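Local coordinates for nucleoprotein (Sendai virus, PDB 6M7D), which forms the helical nucleocapsid, packing six ribonucleotides per subunit so that the viral genome is shielded from nucleases while serving as template for transcription and replication, at residues A169-V174 against V205-F211; Q173-V179 against F192-L196. One frame throughout, in Å; residues are numbered along the deposited sequence.

Overall arrangement
From the N terminus, the chain enters helix 163-181, which supplies one side of both contacts. Its far half meets helix 188-202 in interaction 2, closing the short loop from V179 to F192. Beyond that second helix the chain turns back through the loop before helix 213-225 and reaches the middle of helix 163-181 in interaction 1. Interaction 2 is therefore nested inside the loop closed by interaction 1, and Q173 belongs to both. The centres lie about 9 Å apart, and V205 and V210 of the loop also pack on L196. Together they tie two helices and the following loop into one buried unit of what corresponds to Ncore, bearing RNA on the helix 188-202 side.

Interaction 1 (A169-V174 against V205-F211); sequences AIIVQV and VKGALVF
A169 begins the contact, its CB lying between the backbone of V205 and the CD1 branch of L209, 4.0 Å from that methyl. I170, one residue on, uses two branches: CD1 reaches the CD2 methyl of L209, while CG2, set anti to the backbone N (chi1 -58° for CG1), comes in the plane of the F211 ring at its edge, 3.9 Å from CZ. V172 adds a slighter touch, CG1 against V205 CG2 on the flank of the helix. Q173 carries the polar part. Its extended chain runs past V205 CG1 and brings OE1 2.7 Å from F211 N, in a fairly straight bond (164° at the hydrogen) whose donor is tilted 27° from the amide plane. The same side chain touches the F211 ring from above: Q173 CB lies over one face, 3.6 Å from the centroid, a CH-pi contact. One residue thus holds both the backbone and the ring of F211. V174 completes the series, its CG2 in the ring plane, 3.8 Å from F211 CZ. I219 and V216 of helix 213-225 also pack against F211, and F145 meets both I170 and L209. The arrangement is a buried helix-to-loop packing of the globular core, in which a helix glutamine accepts a hydrogen bond from the backbone N-H of F211, in the link between helices 188-202 and 213-225.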
ATOM      1  N   ALA A 169       6.354 -10.122  13.270  1.00  6.32           N
ATOM      2  CA  ALA A 169       7.321  -9.076  12.959  1.00  6.32           C
ATOM      3  C   ALA A 169       7.749  -9.150  11.501  1.00  6.32           C
ATOM      4  O   ALA A 169       7.669  -8.159  10.763  1.00  6.32           O
ATOM      5  CB  ALA A 169       8.534  -9.192  13.878  1.00  6.32           C
ATOM      6  N   ILE A 170       8.170 -10.336  11.061  1.00  5.77           N
ATOM      7  CA  ILE A 170       8.671 -10.487   9.693  1.00  5.77           C
ATOM      8  C   ILE A 170       7.578 -10.164   8.674  1.00  5.77           C
ATOM      9  O   ILE A 170       7.793  -9.417   7.708  1.00  5.77           O
ATOM     10  CB  ILE A 170       9.233 -11.903   9.486  1.00  5.77           C
ATOM     11  CG1 ILE A 170      10.347 -12.183  10.489  1.00  5.77           C
ATOM     12  CG2 ILE A 170       9.747 -12.070   8.078  1.00  5.77           C
ATOM     13  CD1 ILE A 170      10.877 -13.587  10.422  1.00  5.77           C
ATOM     14  N   ILE A 171       6.385 -10.717   8.878  1.00  4.98           N
ATOM     15  CA  ILE A 171       5.317 -10.556   7.900  1.00  4.98           C
ATOM     16  C   ILE A 171       4.815  -9.118   7.877  1.00  4.98           C
ATOM     17  O   ILE A 171       4.553  -8.553   6.807  1.00  4.98           O
ATOM     18  CB  ILE A 171       4.197 -11.563   8.195  1.00  4.98           C
ATOM     19  CG1 ILE A 171       4.711 -12.976   7.937  1.00  4.98           C
ATOM     20  CG2 ILE A 171       2.980 -11.277   7.354  1.00  4.98           C
ATOM     21  CD1 ILE A 171       3.762 -14.042   8.328  1.00  4.98           C
ATOM     22  N   VAL A 172       4.678  -8.504   9.052  1.00  4.52           N
ATOM     23  CA  VAL A 172       4.307  -7.101   9.137  1.00  4.52           C
ATOM     24  C   VAL A 172       5.303  -6.246   8.381  1.00  4.52           C
ATOM     25  O   VAL A 172       4.929  -5.268   7.732  1.00  4.52           O
ATOM     26  CB  VAL A 172       4.199  -6.682  10.614  1.00  4.52           C
ATOM     27  CG1 VAL A 172       4.476  -5.207  10.791  1.00  4.52           C
ATOM     28  CG2 VAL A 172       2.839  -7.003  11.121  1.00  4.52           C
ATOM     29  N   GLN A 173       6.583  -6.604   8.438  1.00  4.96           N
ATOM     30  CA  GLN A 173       7.568  -5.810   7.721  1.00  4.96           C
ATOM     31  C   GLN A 173       7.463  -6.000   6.218  1.00  4.96           C
ATOM     32  O   GLN A 173       7.694  -5.056   5.458  1.00  4.96           O
ATOM     33  CB  GLN A 173       8.960  -6.156   8.213  1.00  4.96           C
ATOM     34  CG  GLN A 173       9.231  -5.662   9.588  1.00  4.96           C
ATOM     35  CD  GLN A 173      10.645  -5.895   9.988  1.00  4.96           C
ATOM     36  OE1 GLN A 173      11.488  -5.025   9.837  1.00  4.96           O
ATOM     37  NE2 GLN A 173      10.923  -7.080  10.494  1.00  4.96           N
ATOM     38  N   VAL A 174       7.118  -7.202   5.766  1.00  4.36           N
ATOM     39  CA  VAL A 174       6.858  -7.392   4.339  1.00  4.36           C
ATOM     40  C   VAL A 174       5.707  -6.497   3.886  1.00  4.36           C
ATOM     41  O   VAL A 174       5.766  -5.844   2.833  1.00  4.36           O
ATOM     42  CB  VAL A 174       6.584  -8.876   4.046  1.00  4.36           C
ATOM     43  CG1 VAL A 174       6.207  -9.075   2.596  1.00  4.36           C
ATOM     44  CG2 VAL A 174       7.793  -9.709   4.398  1.00  4.36           C
ATOM     45  N   VAL A 205       7.614  -5.284  16.214  1.00  7.65           N
ATOM     46  CA  VAL A 205       8.872  -5.648  15.584  1.00  7.65           C
ATOM     47  C   VAL A 205       9.981  -5.358  16.579  1.00  7.65           C
ATOM     48  O   VAL A 205      10.177  -4.207  16.983  1.00  7.65           O
ATOM     49  CB  VAL A 205       9.088  -4.886  14.268  1.00  7.65           C
ATOM     50  CG1 VAL A 205      10.278  -5.438  13.527  1.00  7.65           C
ATOM     51  CG2 VAL A 205       7.854  -4.976  13.408  1.00  7.65           C
ATOM     52  N   LYS A 206      10.692  -6.399  16.992  1.00 11.16           N
ATOM     53  CA  LYS A 206      11.833  -6.230  17.872  1.00 11.16           C
ATOM     54  C   LYS A 206      13.090  -5.974  17.051  1.00 11.16           C
ATOM     55  O   LYS A 206      13.119  -6.169  15.839  1.00 11.16           O
ATOM     56  CB  LYS A 206      12.011  -7.453  18.765  1.00 11.16           C
ATOM     57  CG  LYS A 206      11.433  -7.287  20.147  1.00 11.16           C
ATOM     58  CD  LYS A 206       9.929  -7.375  20.119  1.00 11.16           C
ATOM     59  CE  LYS A 206       9.351  -7.213  21.503  1.00 11.16           C
ATOM     60  NZ  LYS A 206       7.883  -7.407  21.490  1.00 11.16           N
ATOM     61  N   GLY A 207      14.146  -5.537  17.737  1.00  9.14           N
ATOM     62  CA  GLY A 207      15.339  -5.092  17.039  1.00  9.14           C
ATOM     63  C   GLY A 207      16.044  -6.185  16.263  1.00  9.14           C
ATOM     64  O   GLY A 207      16.772  -5.901  15.310  1.00  9.14           O
ATOM     65  N   ALA A 208      15.838  -7.444  16.647  1.00 10.33           N
ATOM     66  CA  ALA A 208      16.567  -8.531  16.006  1.00 10.33           C
ATOM     67  C   ALA A 208      15.959  -8.918  14.667  1.00 10.33           C
ATOM     68  O   ALA A 208      16.633  -9.544  13.843  1.00 10.33           O
ATOM     69  CB  ALA A 208      16.618  -9.744  16.928  1.00 10.33           C
ATOM     70  N   LEU A 209      14.697  -8.571  14.429  1.00  8.54           N
ATOM     71  CA  LEU A 209      14.012  -8.941  13.202  1.00  8.54           C
ATOM     72  C   LEU A 209      13.657  -7.739  12.343  1.00  8.54           C
ATOM     73  O   LEU A 209      12.746  -7.828  11.518  1.00  8.54           O
ATOM     74  CB  LEU A 209      12.756  -9.745  13.519  1.00  8.54           C
ATOM     75  CG  LEU A 209      12.976 -11.110  14.161  1.00  8.54           C
ATOM     76  CD1 LEU A 209      11.658 -11.640  14.650  1.00  8.54           C
ATOM     77  CD2 LEU A 209      13.607 -12.081  13.185  1.00  8.54           C
ATOM     78  N   VAL A 210      14.353  -6.620  12.519  1.00  7.96           N
ATOM     79  CA  VAL A 210      14.092  -5.436  11.711  1.00  7.96           C
ATOM     80  C   VAL A 210      14.831  -5.569  10.388  1.00  7.96           C
ATOM     81  O   VAL A 210      16.060  -5.658  10.364  1.00  7.96           O
ATOM     82  CB  VAL A 210      14.515  -4.164  12.454  1.00  7.96           C
ATOM     83  CG1 VAL A 210      14.504  -2.982  11.519  1.00  7.96           C
ATOM     84  CG2 VAL A 210      13.598  -3.919  13.619  1.00  7.96           C
ATOM     85  N   PHE A 211      14.085  -5.569   9.285  1.00  6.84           N
ATOM     86  CA  PHE A 211      14.686  -5.694   7.963  1.00  6.84           C
ATOM     87  C   PHE A 211      15.792  -4.667   7.768  1.00  6.84           C
ATOM     88  O   PHE A 211      15.687  -3.524   8.215  1.00  6.84           O
ATOM     89  CB  PHE A 211      13.632  -5.492   6.873  1.00  6.84           C
ATOM     90  CG  PHE A 211      12.668  -6.623   6.729  1.00  6.84           C
ATOM     91  CD1 PHE A 211      12.795  -7.770   7.481  1.00  6.84           C
ATOM     92  CD2 PHE A 211      11.626  -6.534   5.834  1.00  6.84           C
ATOM     93  CE1 PHE A 211      11.898  -8.797   7.344  1.00  6.84           C
ATOM     94  CE2 PHE A 211      10.734  -7.559   5.693  1.00  6.84           C
ATOM     95  CZ  PHE A 211      10.868  -8.689   6.449  1.00  6.84           C
TER

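Interaction 2 (Q173-V179 against F192-L196); sequences QVWIVLV and FFNRL. With nucleotides of chain B.
The F192 ring presents its edge to helix 173-179, with the backbone carbonyl of Q173 near its plane, Q173 O being 3.2 Å from CE2. I176 CG2 and V177 CG2 approach the same ring obliquely, I176 CG2 nearest CD2, V177 CG2 level with CD2 and CE2. F193 CE1 lies in plane at the F192 edge, and F192 CD1 in turn sits over one face of the F193 ring, near its rim. Another flat group, the guanidinium of R195, has C6 of nucleotide U6 of chain B over one face, near its rim. Y260, a further RNA-binding residue, makes a cation-pi contact with R195.

F192 has CG anti to its backbone N (chi1 173°), which swings the ring across to the first helix. I176 is wedged against three residues of helix 192-196: CG2 meets F192 and the CB of R195, 3.4 Å away, while CD1 meets L196 CD1 at 3.8 Å. L196 CD1 also lies alongside the aliphatic part of Q173, 3.6 Å from its CG; the amide oxygen of Q173 is hydrogen-bonded to F211 N (interaction 1). V179 CG1 borders the CG of R195, so the start of the arginine chain rests on apolar side chains before bending at chi2 and chi3 to lead its guanidinium away from the helix pair.

At the phosphate, N194 ND2 donates to OP2 of U6 of chain B over 2.6 Å, and R195 NH2 makes two weak hydrogen bonds, to OP2 at 2.7 Å and to O5' of that nucleotide. The shared anion probably helps offset the charge of the arginine.

The short helical segments cross at 129°, with axes 9.0 Å apart at closest approach. Apolar packing between two consecutive helices thus supports R195, an arginine known from experiment to bind RNA, an arrangement belonging to the RNA-binding site of the paramyxovirus nucleoprotein.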
ATOM      1  N   GLN A 173       6.583  -6.604   8.438  1.00  4.96           N
ATOM      2  CA  GLN A 173       7.568  -5.810   7.721  1.00  4.96           C
ATOM      3  C   GLN A 173       7.463  -6.000   6.218  1.00  4.96           C
ATOM      4  O   GLN A 173       7.694  -5.056   5.458  1.00  4.96           O
ATOM      5  CB  GLN A 173       8.960  -6.156   8.213  1.00  4.96           C
ATOM      6  CG  GLN A 173       9.231  -5.662   9.588  1.00  4.96           C
ATOM      7  CD  GLN A 173      10.645  -5.895   9.988  1.00  4.96           C
ATOM      8  OE1 GLN A 173      11.488  -5.025   9.837  1.00  4.96           O
ATOM      9  NE2 GLN A 173      10.923  -7.080  10.494  1.00  4.96           N
ATOM     10  N   VAL A 174       7.118  -7.202   5.766  1.00  4.36           N
ATOM     11  CA  VAL A 174       6.858  -7.392   4.339  1.00  4.36           C
ATOM     12  C   VAL A 174       5.707  -6.497   3.886  1.00  4.36           C
ATOM     13  O   VAL A 174       5.766  -5.844   2.833  1.00  4.36           O
ATOM     14  CB  VAL A 174       6.584  -8.876   4.046  1.00  4.36           C
ATOM     15  CG1 VAL A 174       6.207  -9.075   2.596  1.00  4.36           C
ATOM     16  CG2 VAL A 174       7.793  -9.709   4.398  1.00  4.36           C
ATOM     17  N   TRP A 175       4.655  -6.424   4.694  1.00  3.82           N
ATOM     18  CA  TRP A 175       3.538  -5.547   4.358  1.00  3.82           C
ATOM     19  C   TRP A 175       3.947  -4.075   4.380  1.00  3.82           C
ATOM     20  O   TRP A 175       3.508  -3.277   3.537  1.00  3.82           O
ATOM     21  CB  TRP A 175       2.388  -5.814   5.318  1.00  3.82           C
ATOM     22  CG  TRP A 175       1.694  -7.096   5.054  1.00  3.82           C
ATOM     23  CD1 TRP A 175       2.101  -8.337   5.421  1.00  3.82           C
ATOM     24  CD2 TRP A 175       0.465  -7.270   4.357  1.00  3.82           C
ATOM     25  NE1 TRP A 175       1.204  -9.275   5.001  1.00  3.82           N
ATOM     26  CE2 TRP A 175       0.187  -8.645   4.342  1.00  3.82           C
ATOM     27  CE3 TRP A 175      -0.430  -6.396   3.746  1.00  3.82           C
ATOM     28  CZ2 TRP A 175      -0.941  -9.163   3.745  1.00  3.82           C
ATOM     29  CZ3 TRP A 175      -1.546  -6.914   3.153  1.00  3.82           C
ATOM     30  CH2 TRP A 175      -1.797  -8.281   3.162  1.00  3.82           C
ATOM     31  N   ILE A 176       4.783  -3.692   5.344  1.00  3.59           N
ATOM     32  CA  ILE A 176       5.269  -2.320   5.401  1.00  3.59           C
ATOM     33  C   ILE A 176       6.056  -1.991   4.145  1.00  3.59           C
ATOM     34  O   ILE A 176       6.013  -0.863   3.643  1.00  3.59           O
ATOM     35  CB  ILE A 176       6.109  -2.098   6.671  1.00  3.59           C
ATOM     36  CG1 ILE A 176       5.236  -2.193   7.910  1.00  3.59           C
ATOM     37  CG2 ILE A 176       6.743  -0.738   6.655  1.00  3.59           C
ATOM     38  CD1 ILE A 176       6.015  -2.271   9.176  1.00  3.59           C
ATOM     39  N   VAL A 177       6.791  -2.969   3.616  1.00  3.82           N
ATOM     40  CA  VAL A 177       7.428  -2.774   2.320  1.00  3.82           C
ATOM     41  C   VAL A 177       6.377  -2.472   1.265  1.00  3.82           C
ATOM     42  O   VAL A 177       6.501  -1.503   0.510  1.00  3.82           O
ATOM     43  CB  VAL A 177       8.275  -3.996   1.933  1.00  3.82           C
ATOM     44  CG1 VAL A 177       8.733  -3.864   0.504  1.00  3.82           C
ATOM     45  CG2 VAL A 177       9.460  -4.134   2.854  1.00  3.82           C
ATOM     46  N   LEU A 178       5.314  -3.276   1.220  1.00  3.30           N
ATOM     47  CA  LEU A 178       4.260  -3.036   0.232  1.00  3.30           C
ATOM     48  C   LEU A 178       3.698  -1.624   0.318  1.00  3.30           C
ATOM     49  O   LEU A 178       3.200  -1.097  -0.681  1.00  3.30           O
ATOM     50  CB  LEU A 178       3.124  -4.048   0.385  1.00  3.30           C
ATOM     51  CG  LEU A 178       2.008  -3.886  -0.656  1.00  3.30           C
ATOM     52  CD1 LEU A 178       2.542  -4.166  -2.037  1.00  3.30           C
ATOM     53  CD2 LEU A 178       0.802  -4.744  -0.372  1.00  3.30           C
ATOM     54  N   VAL A 179       3.752  -1.002   1.497  1.00  2.87           N
ATOM     55  CA  VAL A 179       3.173   0.337   1.650  1.00  2.87           C
ATOM     56  C   VAL A 179       3.675   1.291   0.567  1.00  2.87           C
ATOM     57  O   VAL A 179       2.907   2.097   0.030  1.00  2.87           O
ATOM     58  CB  VAL A 179       3.446   0.904   3.056  1.00  2.87           C
ATOM     59  CG1 VAL A 179       2.963   2.338   3.148  1.00  2.87           C
ATOM     60  CG2 VAL A 179       2.758   0.088   4.094  1.00  2.87           C
ATOM     61  N   PHE A 192       9.747   2.976   4.499  1.00  5.67           N
ATOM     62  CA  PHE A 192       9.652   1.733   5.248  1.00  5.67           C
ATOM     63  C   PHE A 192      10.027   1.950   6.697  1.00  5.67           C
ATOM     64  O   PHE A 192       9.331   1.486   7.600  1.00  5.67           O
ATOM     65  CB  PHE A 192      10.551   0.654   4.645  1.00  5.67           C
ATOM     66  CG  PHE A 192      10.627  -0.592   5.483  1.00  5.67           C
ATOM     67  CD1 PHE A 192      11.590  -0.736   6.461  1.00  5.67           C
ATOM     68  CD2 PHE A 192       9.713  -1.607   5.310  1.00  5.67           C
ATOM     69  CE1 PHE A 192      11.637  -1.865   7.237  1.00  5.67           C
ATOM     70  CE2 PHE A 192       9.763  -2.733   6.087  1.00  5.67           C
ATOM     71  CZ  PHE A 192      10.726  -2.861   7.044  1.00  5.67           C
ATOM     72  N   PHE A 193      11.145   2.624   6.945  1.00  6.38           N
ATOM     73  CA  PHE A 193      11.567   2.783   8.331  1.00  6.38           C
ATOM     74  C   PHE A 193      10.682   3.780   9.062  1.00  6.38           C
ATOM     75  O   PHE A 193      10.463   3.659  10.273  1.00  6.38           O
ATOM     76  CB  PHE A 193      13.038   3.165   8.377  1.00  6.38           C
ATOM     77  CG  PHE A 193      13.937   2.035   8.006  1.00  6.38           C
ATOM     78  CD1 PHE A 193      13.939   0.875   8.752  1.00  6.38           C
ATOM     79  CD2 PHE A 193      14.738   2.102   6.889  1.00  6.38           C
ATOM     80  CE1 PHE A 193      14.743  -0.181   8.404  1.00  6.38           C
ATOM     81  CE2 PHE A 193      15.543   1.047   6.539  1.00  6.38           C
ATOM     82  CZ  PHE A 193      15.546  -0.092   7.297  1.00  6.38           C
ATOM     83  N   ASN A 194      10.102   4.728   8.328  1.00  5.19           N
ATOM     84  CA  ASN A 194       9.118   5.620   8.924  1.00  5.19           C
ATOM     85  C   ASN A 194       7.876   4.856   9.364  1.00  5.19           C
ATOM     86  O   ASN A 194       7.344   5.097  10.452  1.00  5.19           O
ATOM     87  CB  ASN A 194       8.767   6.722   7.930  1.00  5.19           C
ATOM     88  CG  ASN A 194       7.862   7.778   8.519  1.00  5.19           C
ATOM     89  OD1 ASN A 194       8.165   8.361   9.558  1.00  5.19           O
ATOM     90  ND2 ASN A 194       6.747   8.040   7.849  1.00  5.19           N
ATOM     91  N   ARG A 195       7.387   3.971   8.491  1.00  4.30           N
ATOM     92  CA  ARG A 195       6.214   3.108   8.799  1.00  4.30           C
ATOM     93  C   ARG A 195       6.573   2.123   9.920  1.00  4.30           C
ATOM     94  O   ARG A 195       5.740   1.918  10.820  1.00  4.30           O
ATOM     95  CB  ARG A 195       5.772   2.343   7.547  1.00  4.30           C
ATOM     96  CG  ARG A 195       4.821   3.114   6.644  1.00  4.30           C
ATOM     97  CD  ARG A 195       3.769   3.878   7.423  1.00  4.30           C
ATOM     98  NE  ARG A 195       4.150   5.265   7.634  1.00  4.30           N
ATOM     99  CZ  ARG A 195       3.761   6.004   8.665  1.00  4.30           C
ATOM    100  NH1 ARG A 195       2.985   5.482   9.599  1.00  4.30           N
ATOM    101  NH2 ARG A 195       4.160   7.258   8.767  1.00  4.30           N
ATOM    102  N   LEU A 196       7.787   1.563   9.865  1.00  6.17           N
ATOM    103  CA  LEU A 196       8.295   0.554  10.839  1.00  6.17           C
ATOM    104  C   LEU A 196       8.485   1.145  12.242  1.00  6.17           C
ATOM    105  O   LEU A 196       8.463   0.364  13.210  1.00  6.17           O
ATOM    106  CB  LEU A 196       9.600  -0.055  10.321  1.00  6.17           C
ATOM    107  CG  LEU A 196      10.174  -1.174  11.186  1.00  6.17           C
ATOM    108  CD1 LEU A 196       9.263  -2.390  11.164  1.00  6.17           C
ATOM    109  CD2 LEU A 196      11.577  -1.549  10.736  1.00  6.17           C
TER
ATOM    110  P     U B   6       4.234  10.645   8.791  1.00  0.00           P
ATOM    111  OP1   U B   6       5.054  11.019   9.954  1.00  0.00           O
ATOM    112  OP2   U B   6       4.780   9.708   7.800  1.00  0.00           O
ATOM    113  O5'   U B   6       2.853  10.067   9.311  1.00  0.00           O
ATOM    114  C5'   U B   6       1.950  10.871  10.051  1.00  0.00           C
ATOM    115  C4'   U B   6       0.580  10.255  10.091  1.00  0.00           C
ATOM    116  O4'   U B   6      -0.069  10.418   8.806  1.00  0.00           O
ATOM    117  C3'   U B   6       0.530   8.758  10.327  1.00  0.00           C
ATOM    118  O3'   U B   6       0.738   8.379  11.682  1.00  0.00           O
ATOM    119  C2'   U B   6      -0.839   8.394   9.766  1.00  0.00           C
ATOM    120  O2'   U B   6      -1.868   8.754  10.672  1.00  0.00           O
ATOM    121  C1'   U B   6      -0.923   9.325   8.555  1.00  0.00           C
ATOM    122  N1    U B   6      -0.510   8.643   7.302  1.00  0.00           N
ATOM    123  C2    U B   6      -1.483   7.976   6.583  1.00  0.00           C
ATOM    124  O2    U B   6      -2.645   7.938   6.912  1.00  0.00           O
ATOM    125  N3    U B   6      -1.070   7.341   5.454  1.00  0.00           N
ATOM    126  C4    U B   6       0.208   7.293   4.973  1.00  0.00           C
ATOM    127  O4    U B   6       0.424   6.676   3.937  1.00  0.00           O
ATOM    128  C5    U B   6       1.165   7.999   5.764  1.00  0.00           C
ATOM    129  C6    U B   6       0.785   8.629   6.868  1.00  0.00           C
TER